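Local structure of beta-xylanase (Caldicellulosiruptor kristjanssonii, 7NWN) at residues E35-D38 / I39-N42; K138-D142 / G143-E147; W191-P194 / S195-G198; Y115-N118 / Y119-K123. The protein probably binds plant cell-wall polysaccharide through its family 9 carbohydrate-binding module, part of a multimodular hyperthermostable xylanase–glucuronoyl esterase. All blocks are in the same frame, centred on the assembly; numbering follows the deposited sequence.

Interaction 1: E35-D38 / I39-N42; sequences EVDD and IWNN. With CA (calcium ion), chain R.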
loop_
_atom_site.group_PDB
_atom_site.type_symbol
_atom_site.label_atom_id
_atom_site.label_comp_id
_atom_site.label_asym_id
_atom_site.label_seq_id
_atom_site.Cartn_x
_atom_site.Cartn_y
_atom_site.Cartn_z
ATOM N N GLU A 35 5.457 -7.974 -11.373
ATOM C CA GLU A 35 6.725 -8.721 -11.249
ATOM C C GLU A 35 7.664 -7.919 -10.335
ATOM O O GLU A 35 7.594 -6.678 -10.281
ATOM C CB GLU A 35 7.380 -8.890 -12.635
ATOM C CG GLU A 35 6.508 -9.640 -13.658
ATOM C CD GLU A 35 6.298 -11.144 -13.348
ATOM O OE1 GLU A 35 7.136 -11.755 -12.651
ATOM O OE2 GLU A 35 5.206 -11.670 -13.671
ATOM N N VAL A 36 8.566 -8.627 -9.657
ATOM C CA VAL A 36 9.438 -8.047 -8.652
ATOM C C VAL A 36 10.675 -7.557 -9.379
ATOM O O VAL A 36 11.581 -8.343 -9.673
ATOM C CB VAL A 36 9.841 -9.073 -7.573
ATOM C CG1 VAL A 36 10.744 -8.440 -6.505
ATOM C CG2 VAL A 36 8.611 -9.735 -6.946
ATOM N N ASP A 37 10.693 -6.258 -9.654
ATOM C CA ASP A 37 11.869 -5.589 -10.225
ATOM C C ASP A 37 13.089 -5.903 -9.354
ATOM O O ASP A 37 12.969 -5.945 -8.119
ATOM C CB ASP A 37 11.762 -4.052 -10.098
ATOM C CG ASP A 37 10.510 -3.477 -10.751
ATOM O OD1 ASP A 37 9.415 -3.945 -10.422
ATOM O OD2 ASP A 37 10.641 -2.562 -11.593
ATOM N N ASP A 38 14.255 -6.031 -10.009
ATOM C CA ASP A 38 15.551 -6.130 -9.351
ATOM C C ASP A 38 15.668 -5.066 -8.238
ATOM O O ASP A 38 16.047 -5.366 -7.100
ATOM C CB ASP A 38 16.656 -5.944 -10.422
ATOM C CG ASP A 38 18.033 -5.614 -9.836
ATOM O OD1 ASP A 38 18.438 -6.307 -8.915
ATOM O OD2 ASP A 38 18.695 -4.614 -10.302
ATOM N N ILE A 39 15.254 -3.828 -8.512
ATOM C CA ILE A 39 15.443 -2.765 -7.523
ATOM C C ILE A 39 14.618 -2.963 -6.241
ATOM O O ILE A 39 15.004 -2.404 -5.202
ATOM C CB ILE A 39 15.190 -1.369 -8.092
ATOM C CG1 ILE A 39 13.741 -1.147 -8.561
ATOM C CG2 ILE A 39 16.251 -1.009 -9.162
ATOM C CD1 ILE A 39 13.484 0.328 -8.960
ATOM N N TRP A 40 13.505 -3.722 -6.301
ATOM C CA TRP A 40 12.745 -3.962 -5.086
ATOM C C TRP A 40 13.568 -4.806 -4.114
ATOM O O TRP A 40 13.357 -4.703 -2.905
ATOM C CB TRP A 40 11.413 -4.712 -5.332
ATOM C CG TRP A 40 10.266 -3.878 -5.821
ATOM C CD1 TRP A 40 9.654 -4.037 -7.027
ATOM C CD2 TRP A 40 9.566 -2.823 -5.129
ATOM N NE1 TRP A 40 8.604 -3.170 -7.151
ATOM C CE2 TRP A 40 8.519 -2.417 -5.993
ATOM C CE3 TRP A 40 9.673 -2.241 -3.851
ATOM C CZ2 TRP A 40 7.589 -1.445 -5.625
ATOM C CZ3 TRP A 40 8.781 -1.246 -3.497
ATOM C CH2 TRP A 40 7.774 -0.852 -4.381
ATOM N N ASN A 41 14.458 -5.661 -4.631
ATOM C CA ASN A 41 15.305 -6.499 -3.769
ATOM C C ASN A 41 16.284 -5.684 -2.913
ATOM O O ASN A 41 16.797 -6.209 -1.936
ATOM C CB ASN A 41 15.999 -7.650 -4.530
ATOM C CG ASN A 41 14.986 -8.499 -5.272
ATOM O OD1 ASN A 41 13.930 -8.813 -4.741
ATOM N ND2 ASN A 41 15.268 -8.885 -6.499
ATOM N N ASN A 42 16.483 -4.400 -3.211
ATOM C CA ASN A 42 17.378 -3.534 -2.449
ATOM C C ASN A 42 16.684 -2.830 -1.274
ATOM O O ASN A 42 17.330 -2.030 -0.604
ATOM C CB ASN A 42 18.068 -2.467 -3.318
ATOM C CG ASN A 42 19.568 -2.501 -3.068
ATOM O OD1 ASN A 42 20.148 -3.575 -3.157
ATOM N ND2 ASN A 42 20.196 -1.402 -2.643
HETATM CA CA CA R . 7.379 -4.624 -11.252
HETATM O O HOH W 1 13.325 -9.894 -8.360
HETATM O O HOH W 2 18.005 -8.445 -7.896
HETATM O O HOH W 3 8.953 -5.396 -12.962
#
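In a calcium-binding loop of the carbohydrate-binding module, the chain turns from Asp37 into a short run of helix-like backbone, and Trp40 comes back against the metal-binding aspartate. Asp37 OD1 bonds the calcium ion at 2.3 Å. The same oxygen sits at the edge of the indole, near its plane, 3.4 Å from Trp40 CD1, while the carboxylate and ring planes stand 82° apart. The indole nitrogen is engaged elsewhere: Trp40 NE1 is hydrogen-bonded to Glu147, itself a calcium ligand. The turn itself is held by Trp40 N donating to Asp37 O at 2.9 Å and Asn41 N to Asp38 O at 3.0 Å. Val36, a beta-branched residue suited to the extended backbone here, sets CG1 4.0 Å from Trp40 CB, the two side chains crossing at about a right angle. With CG beside its own backbone N (chi1 -55°), Asn41 presents ND2 to a water that in turn donates to Val36 O; a polar amide suits this solvent-facing edge of the turn. Glu35 supplies only its carbonyl to the metal, at 2.3 Å from Glu35 O; Val31, Asp33, Glu147 and a water complete the shell. An all-oxygen site suits calcium, whose charge would offset the gathered carboxylates, and the neutral indole N-H is likely to steady one ligand without adding charge.

Interaction 2: K138-D142 / G143-E147; sequences KLLPD and GYRVE. With CA (calcium ion), chain R.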
loop_
_atom_site.group_PDB
_atom_site.type_symbol
_atom_site.label_atom_id
_atom_site.label_comp_id
_atom_site.label_asym_id
_atom_site.label_seq_id
_atom_site.Cartn_x
_atom_site.Cartn_y
_atom_site.Cartn_z
ATOM N N LYS A 138 -0.751 -10.360 -9.442
ATOM C CA LYS A 138 -0.346 -11.631 -10.003
ATOM C C LYS A 138 -0.784 -12.697 -9.009
ATOM O O LYS A 138 -0.516 -12.552 -7.820
ATOM C CB LYS A 138 1.172 -11.688 -10.173
ATOM C CG LYS A 138 1.646 -12.970 -10.891
ATOM C CD LYS A 138 3.158 -12.996 -11.134
ATOM C CE LYS A 138 3.554 -14.191 -12.012
ATOM N NZ LYS A 138 5.014 -14.234 -12.082
ATOM N N LEU A 139 -1.384 -13.773 -9.524
ATOM C CA LEU A 139 -1.655 -14.976 -8.741
ATOM C C LEU A 139 -0.372 -15.770 -8.517
ATOM O O LEU A 139 0.353 -16.059 -9.457
ATOM C CB LEU A 139 -2.685 -15.832 -9.497
ATOM C CG LEU A 139 -4.080 -15.227 -9.627
ATOM C CD1 LEU A 139 -5.076 -16.310 -10.055
ATOM C CD2 LEU A 139 -4.526 -14.624 -8.294
ATOM N N LEU A 140 -0.108 -16.108 -7.252
ATOM C CA LEU A 140 1.042 -16.906 -6.876
ATOM C C LEU A 140 0.517 -18.220 -6.285
ATOM O O LEU A 140 -0.611 -18.275 -5.806
ATOM C CB LEU A 140 1.891 -16.175 -5.811
ATOM C CG LEU A 140 2.402 -14.772 -6.190
ATOM C CD1 LEU A 140 3.265 -14.221 -5.042
ATOM C CD2 LEU A 140 3.268 -14.860 -7.456
ATOM N N PRO A 141 1.338 -19.299 -6.262
ATOM C CA PRO A 141 0.981 -20.502 -5.490
ATOM C C PRO A 141 0.722 -20.033 -4.045
ATOM O O PRO A 141 1.532 -19.352 -3.420
ATOM C CB PRO A 141 2.264 -21.357 -5.607
ATOM C CG PRO A 141 2.883 -20.906 -6.926
ATOM C CD PRO A 141 2.659 -19.388 -6.900
ATOM N N ASP A 142 -0.446 -20.337 -3.493
ATOM C CA ASP A 142 -0.723 -19.888 -2.121
ATOM C C ASP A 142 -0.850 -18.374 -1.897
ATOM O O ASP A 142 -0.740 -17.927 -0.760
ATOM C CB ASP A 142 0.276 -20.472 -1.125
ATOM C CG ASP A 142 0.339 -21.997 -1.230
ATOM O OD1 ASP A 142 -0.752 -22.670 -1.222
ATOM O OD2 ASP A 142 1.468 -22.501 -1.385
ATOM N N GLY A 143 -1.116 -17.563 -2.928
ATOM C CA GLY A 143 -1.365 -16.176 -2.573
ATOM C C GLY A 143 -1.419 -15.278 -3.799
ATOM O O GLY A 143 -1.798 -15.723 -4.898
ATOM N N TYR A 144 -0.992 -14.023 -3.595
ATOM C CA TYR A 144 -1.093 -13.090 -4.705
ATOM C C TYR A 144 -0.138 -11.956 -4.386
ATOM O O TYR A 144 0.310 -11.830 -3.243
ATOM C CB TYR A 144 -2.539 -12.603 -4.937
ATOM C CG TYR A 144 -3.194 -11.837 -3.802
ATOM C CD1 TYR A 144 -3.849 -12.503 -2.756
ATOM C CD2 TYR A 144 -3.246 -10.432 -3.800
ATOM C CE1 TYR A 144 -4.493 -11.826 -1.721
ATOM C CE2 TYR A 144 -3.917 -9.743 -2.785
ATOM C CZ TYR A 144 -4.521 -10.436 -1.736
ATOM O OH TYR A 144 -5.158 -9.754 -0.734
ATOM N N ARG A 145 0.160 -11.156 -5.417
ATOM C CA ARG A 145 1.021 -10.005 -5.263
ATOM C C ARG A 145 0.242 -8.809 -5.825
ATOM O O ARG A 145 -0.479 -8.991 -6.812
ATOM C CB ARG A 145 2.274 -10.242 -6.115
ATOM C CG ARG A 145 3.234 -9.063 -6.107
ATOM C CD ARG A 145 4.485 -9.343 -6.946
ATOM N NE ARG A 145 5.254 -10.454 -6.393
ATOM C CZ ARG A 145 5.664 -11.491 -7.105
ATOM N NH1 ARG A 145 5.424 -11.520 -8.417
ATOM N NH2 ARG A 145 6.312 -12.476 -6.475
ATOM N N VAL A 146 0.432 -7.621 -5.208
ATOM C CA VAL A 146 -0.120 -6.361 -5.683
ATOM C C VAL A 146 1.086 -5.463 -5.905
ATOM O O VAL A 146 1.976 -5.458 -5.066
ATOM C CB VAL A 146 -1.068 -5.728 -4.649
ATOM C CG1 VAL A 146 -1.491 -4.321 -5.087
ATOM C CG2 VAL A 146 -2.294 -6.659 -4.442
ATOM N N GLU A 147 1.135 -4.814 -7.072
ATOM C CA GLU A 147 2.123 -3.770 -7.293
ATOM C C GLU A 147 1.359 -2.505 -7.686
ATOM O O GLU A 147 0.602 -2.557 -8.634
ATOM C CB GLU A 147 3.055 -4.207 -8.414
ATOM C CG GLU A 147 4.314 -3.308 -8.512
ATOM C CD GLU A 147 5.383 -3.890 -9.427
ATOM O OE1 GLU A 147 5.019 -4.618 -10.388
ATOM O OE2 GLU A 147 6.585 -3.661 -9.155
HETATM CA CA CA R . 7.379 -4.624 -11.252
HETATM O O HOH W 3 8.953 -5.396 -12.962
#
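CG stands anti to the backbone N in both Lys138 (chi1 -175°) and Arg145 (chi1 177°), which sends these two side chains off neighbouring strands side by side and pointing the same way. The arginine then bends at chi3 (-63°) and brings its guanidinium to Leu140, whose CD1 rests over one face of it, 3.8 Å from Arg145 NH2. The aliphatic part of the lysine also serves: Lys138 CD is 3.8 Å from Arg145 NH1. Two like charges are thus brought close, but each has an acid of its own, Lys138 NZ in a salt bridge with Glu35 and Arg145 NE in one with Glu75. With an alanine in place of Leu140, that face of the guanidinium would probably lose its apolar cover, leaving a gap beside it.

The segments form the end of the beta hairpin of strands 133-140 and 143-151, closed by a type II turn from Leu140 to Gly143. Leu140 N donates to Gly143 O at 2.9 Å, and Gly143 N to Leu140 O at 3.0 Å. Gly143 has backbone angles at which a side chain would collide with the carbonyl of Asp142. At the non-hydrogen-bonded pair of Leu139 and Tyr144, Tyr144 CA approaches Lys138 O at 3.2 Å, its ring on the other face of the sheet. Further along, Glu147 chelates the calcium ion through both oxygens, OE1 at 2.5 Å and OE2 at 2.4 Å.

Interaction 3: W191-P194 / S195-G198; sequences WQNP and SLFG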
loop_
_atom_site.group_PDB
_atom_site.type_symbol
_atom_site.label_atom_id
_atom_site.label_comp_id
_atom_site.label_asym_id
_atom_site.label_seq_id
_atom_site.Cartn_x
_atom_site.Cartn_y
_atom_site.Cartn_z
ATOM N N TRP A 191 -10.081 3.921 8.364
ATOM C CA TRP A 191 -10.968 4.342 7.282
ATOM C C TRP A 191 -11.670 5.678 7.551
ATOM O O TRP A 191 -12.270 6.242 6.622
ATOM C CB TRP A 191 -11.980 3.249 6.944
ATOM C CG TRP A 191 -13.012 3.020 8.005
ATOM C CD1 TRP A 191 -12.878 2.299 9.158
ATOM C CD2 TRP A 191 -14.359 3.543 7.998
ATOM N NE1 TRP A 191 -14.048 2.348 9.871
ATOM C CE2 TRP A 191 -14.987 3.070 9.175
ATOM C CE3 TRP A 191 -15.096 4.337 7.112
ATOM C CZ2 TRP A 191 -16.319 3.381 9.481
ATOM C CZ3 TRP A 191 -16.410 4.643 7.411
ATOM C CH2 TRP A 191 -17.008 4.182 8.589
ATOM N N GLN A 192 -11.605 6.152 8.811
ATOM C CA GLN A 192 -12.396 7.307 9.263
ATOM C C GLN A 192 -11.485 8.407 9.797
ATOM O O GLN A 192 -11.878 9.557 9.787
ATOM C CB GLN A 192 -13.305 6.958 10.454
ATOM C CG GLN A 192 -14.582 6.272 10.047
ATOM C CD GLN A 192 -15.594 6.183 11.162
ATOM O OE1 GLN A 192 -16.618 6.834 11.087
ATOM N NE2 GLN A 192 -15.306 5.425 12.204
ATOM N N ASN A 193 -10.290 8.032 10.248
ATOM C CA ASN A 193 -9.444 8.870 11.070
ATOM C C ASN A 193 -7.977 8.840 10.589
ATOM O O ASN A 193 -7.190 7.970 10.964
ATOM C CB ASN A 193 -9.588 8.436 12.530
ATOM C CG ASN A 193 -8.862 9.334 13.510
ATOM O OD1 ASN A 193 -8.140 10.244 13.126
ATOM N ND2 ASN A 193 -8.982 9.027 14.785
ATOM N N PRO A 194 -7.517 9.840 9.799
ATOM C CA PRO A 194 -6.127 9.861 9.326
ATOM C C PRO A 194 -5.045 9.924 10.402
ATOM O O PRO A 194 -3.923 9.460 10.173
ATOM C CB PRO A 194 -6.115 11.061 8.390
ATOM C CG PRO A 194 -7.545 11.154 7.920
ATOM C CD PRO A 194 -8.350 10.878 9.184
ATOM N N SER A 195 -5.406 10.406 11.602
ATOM C CA SER A 195 -4.453 10.547 12.695
ATOM C C SER A 195 -4.026 9.188 13.210
ATOM O O SER A 195 -3.064 9.079 13.961
ATOM C CB SER A 195 -5.024 11.422 13.817
ATOM O OG SER A 195 -5.946 10.727 14.652
ATOM N N LEU A 196 -4.741 8.137 12.806
ATOM C CA LEU A 196 -4.366 6.795 13.226
ATOM C C LEU A 196 -3.298 6.190 12.304
ATOM O O LEU A 196 -2.782 5.098 12.608
ATOM C CB LEU A 196 -5.631 5.918 13.210
ATOM C CG LEU A 196 -6.709 6.244 14.241
ATOM C CD1 LEU A 196 -7.895 5.288 14.124
ATOM C CD2 LEU A 196 -6.140 6.206 15.648
ATOM N N PHE A 197 -3.011 6.842 11.148
ATOM C CA PHE A 197 -2.030 6.298 10.200
ATOM C C PHE A 197 -0.661 6.320 10.868
ATOM O O PHE A 197 -0.452 7.138 11.754
ATOM C CB PHE A 197 -1.904 7.182 8.958
ATOM C CG PHE A 197 -3.145 7.273 8.121
ATOM C CD1 PHE A 197 -4.261 6.501 8.431
ATOM C CD2 PHE A 197 -3.185 8.090 7.011
ATOM C CE1 PHE A 197 -5.408 6.580 7.660
ATOM C CE2 PHE A 197 -4.326 8.149 6.226
ATOM C CZ PHE A 197 -5.442 7.408 6.567
ATOM N N GLY A 198 0.267 5.457 10.443
ATOM C CA GLY A 198 1.677 5.609 10.769
ATOM C C GLY A 198 2.324 6.678 9.884
ATOM O O GLY A 198 1.624 7.467 9.231
HETATM O O HOH W 4 -8.286 10.870 17.065
#
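Two hydrogen bonds run from Ser195 to the amide oxygen of Asn193. With chi1 at -174°, CG points away from the backbone N of Asn193 and OD1 is brought back to Ser195, where it accepts twice: Ser195 OG donates at 2.7 Å and Ser195 N at 3.1 Å to Asn193 OD1. Both donors come from the same face of the amide plane, the backbone N well above it, and the pair should hold the amide against rotation. On the other branch Asn193 ND2 donates to a water at 3.0 Å, which gives a weak bond back to Ser195 OG. The backbone adds two bonds, Leu196 N to Asn193 O at 3.1 Å and Phe197 N to Pro194 O at 2.9 Å.

Together these make an Asx turn running into a short 3-10 turn that leads into strand 198-202. Asparagine suits the first place because its side chain can accept where the turn starts; proline suits the second, which needs no backbone N-H and a phi near its own.

The aromatic contact lies on another side of the turn. Pro194 CA stands over the face of the Phe197 ring, 3.7 Å from its centroid and 10° off the normal, a CH-pi contact. Pro194 O sits over the ring too, offset toward the rim.

The apolar contact joins the same two residues, Pro194 CB lying 4.0 Å from Phe197 CE2. Leu196 packs by van der Waals contact against the Asn193 side chain, crossing it at about a right angle with CG 3.6 Å from Asn193 ND2. Pro194 and Phe197 both touch Tyr108, and Pro194 also packs on Asp112, a ligand of a calcium ion.

Interaction 4: Y115-N118 / Y119-K123; sequences YRVN and YNNFK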
loop_
_atom_site.group_PDB
_atom_site.type_symbol
_atom_site.label_atom_id
_atom_site.label_comp_id
_atom_site.label_asym_id
_atom_site.label_seq_id
_atom_site.Cartn_x
_atom_site.Cartn_y
_atom_site.Cartn_z
ATOM N N TYR A 115 -7.411 3.732 -0.878
ATOM C CA TYR A 115 -7.582 2.932 -2.090
ATOM C C TYR A 115 -7.576 1.459 -1.686
ATOM O O TYR A 115 -7.053 1.121 -0.623
ATOM C CB TYR A 115 -6.400 3.178 -3.032
ATOM C CG TYR A 115 -6.356 4.568 -3.629
ATOM C CD1 TYR A 115 -7.444 5.117 -4.289
ATOM C CD2 TYR A 115 -5.189 5.319 -3.572
ATOM C CE1 TYR A 115 -7.377 6.400 -4.840
ATOM C CE2 TYR A 115 -5.093 6.574 -4.172
ATOM C CZ TYR A 115 -6.204 7.140 -4.771
ATOM O OH TYR A 115 -6.106 8.379 -5.353
ATOM N N ARG A 116 -8.143 0.620 -2.558
ATOM C CA ARG A 116 -8.252 -0.830 -2.315
ATOM C C ARG A 116 -8.093 -1.515 -3.672
ATOM O O ARG A 116 -8.547 -0.963 -4.674
ATOM C CB ARG A 116 -9.654 -1.173 -1.746
ATOM C CG ARG A 116 -9.891 -2.648 -1.373
ATOM C CD ARG A 116 -11.352 -2.918 -0.888
ATOM N NE ARG A 116 -11.619 -2.188 0.370
ATOM C CZ ARG A 116 -12.244 -1.003 0.460
ATOM N NH1 ARG A 116 -12.761 -0.419 -0.617
ATOM N NH2 ARG A 116 -12.332 -0.407 1.638
ATOM N N VAL A 117 -7.434 -2.695 -3.693
ATOM C CA VAL A 117 -7.375 -3.494 -4.911
ATOM C C VAL A 117 -7.448 -4.953 -4.464
ATOM O O VAL A 117 -6.820 -5.329 -3.458
ATOM C CB VAL A 117 -6.100 -3.199 -5.750
ATOM C CG1 VAL A 117 -4.810 -3.329 -4.949
ATOM C CG2 VAL A 117 -6.024 -3.995 -7.045
ATOM N N ASN A 118 -8.301 -5.734 -5.140
ATOM C CA ASN A 118 -8.401 -7.155 -4.828
ATOM C C ASN A 118 -7.401 -7.979 -5.660
ATOM O O ASN A 118 -6.727 -7.442 -6.534
ATOM C CB ASN A 118 -9.855 -7.627 -4.949
ATOM C CG ASN A 118 -10.358 -7.855 -6.363
ATOM O OD1 ASN A 118 -9.611 -7.833 -7.335
ATOM N ND2 ASN A 118 -11.652 -8.131 -6.490
ATOM N N TYR A 119 -7.352 -9.310 -5.429
ATOM C CA TYR A 119 -6.326 -10.152 -6.037
ATOM C C TYR A 119 -6.563 -10.252 -7.547
ATOM O O TYR A 119 -5.620 -10.605 -8.220
ATOM C CB TYR A 119 -6.270 -11.555 -5.394
ATOM C CG TYR A 119 -7.568 -12.307 -5.520
ATOM C CD1 TYR A 119 -8.602 -12.106 -4.607
ATOM C CD2 TYR A 119 -7.828 -13.100 -6.625
ATOM C CE1 TYR A 119 -9.828 -12.749 -4.751
ATOM C CE2 TYR A 119 -9.040 -13.772 -6.767
ATOM C CZ TYR A 119 -10.054 -13.589 -5.836
ATOM O OH TYR A 119 -11.288 -14.187 -5.993
ATOM N N ASN A 120 -7.777 -9.931 -8.066
ATOM C CA ASN A 120 -8.064 -9.887 -9.509
ATOM C C ASN A 120 -7.801 -8.498 -10.114
ATOM O O ASN A 120 -8.198 -8.233 -11.265
ATOM C CB ASN A 120 -9.504 -10.299 -9.847
ATOM C CG ASN A 120 -9.677 -11.787 -9.670
ATOM O OD1 ASN A 120 -8.736 -12.550 -9.910
ATOM N ND2 ASN A 120 -10.827 -12.189 -9.161
ATOM N N ASN A 121 -7.197 -7.623 -9.303
ATOM C CA ASN A 121 -6.814 -6.279 -9.749
ATOM C C ASN A 121 -7.991 -5.313 -9.894
ATOM O O ASN A 121 -7.846 -4.268 -10.573
ATOM C CB ASN A 121 -6.062 -6.274 -11.080
ATOM C CG ASN A 121 -5.166 -5.042 -11.171
ATOM O OD1 ASN A 121 -4.571 -4.646 -10.170
ATOM N ND2 ASN A 121 -5.036 -4.483 -12.368
ATOM N N PHE A 122 -9.116 -5.639 -9.221
ATOM C CA PHE A 122 -10.289 -4.757 -9.203
ATOM C C PHE A 122 -10.052 -3.687 -8.136
ATOM O O PHE A 122 -9.869 -3.995 -6.952
ATOM C CB PHE A 122 -11.565 -5.568 -8.893
ATOM C CG PHE A 122 -12.792 -4.712 -8.682
ATOM C CD1 PHE A 122 -13.334 -3.980 -9.729
ATOM C CD2 PHE A 122 -13.396 -4.614 -7.426
ATOM C CE1 PHE A 122 -14.442 -3.160 -9.540
ATOM C CE2 PHE A 122 -14.520 -3.814 -7.242
ATOM C CZ PHE A 122 -15.027 -3.075 -8.300
ATOM N N LYS A 123 -10.063 -2.435 -8.563
ATOM C CA LYS A 123 -9.753 -1.322 -7.679
ATOM C C LYS A 123 -11.013 -0.570 -7.246
ATOM O O LYS A 123 -11.903 -0.327 -8.057
ATOM C CB LYS A 123 -8.925 -0.293 -8.456
ATOM C CG LYS A 123 -7.503 -0.729 -8.795
ATOM C CD LYS A 123 -7.004 0.107 -9.995
ATOM C CE LYS A 123 -7.445 -0.423 -11.346
ATOM N NZ LYS A 123 -6.839 -1.758 -11.685
HETATM O O HOH W 5 -12.860 -9.490 -8.846
#
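Asn118 lays its amide obliquely across the start of the Phe122 side chain, with Asn118 ND2 3.5 Å from Phe122 CB and the amide and ring planes 52° apart. Its CG is placed between the backbone N and the carbonyl carbon (chi1 78°), which turns OD1 inward over the loop. There Asn118 OD1 accepts from Phe122 N at 2.9 Å, in a fairly straight bond that arrives above the amide plane, and more weakly from Asn120 N. The other branch, ND2, is hydrogen-bonded to Gln91 and to a water. A leucine in place of Asn118 would probably leave the N-H of Phe122 without its acceptor and Gln91 without its donor, letting the loop shift.

The backbone of Asn118 grips the same loop: Asn118 N donates to Phe122 O at 3.0 Å, and Asn121 N to Asn118 O at 2.8 Å. Val117 CG2 lies 3.5 Å from Asn121 OD1, which is hydrogen-bonded to Thr135. Lys123 curls back through two bends, and its NZ donates to Asn121 O at 2.9 Å. Asn121 has positive phi (74°), a conformation that asparagine adopts more readily than most residues other than glycine. A type I turn from Asn118 to Asn121 followed by such a residue, with this pair of backbone bonds, is the classic type I turn plus G1 beta bulge, here joining antiparallel strands 112-118 and 123-125.

In the fold
Interactions 1 and 2 share one calcium ion and are stitched together by the salt bridge of Glu35 and Lys138 and by Val36 packing on Arg145; interaction 1 is a surface loop ruled by metal and water, interaction 2 a partly buried hairpin end with a leucine laid over a charged guanidinium. Interaction 4 touches interaction 2 from the other sheet, Val117 meeting Val146 and Tyr119 meeting Tyr144 between the two sheets. Interaction 3, also partly buried, touches none of the others, though its nearest atoms come within about 6 Å of interaction 4. In both, an asparagine side-chain oxygen accepts within a turn, from an N-H and a hydroxyl in interaction 3 and from two backbone N-H groups, one weakly, in interaction 4.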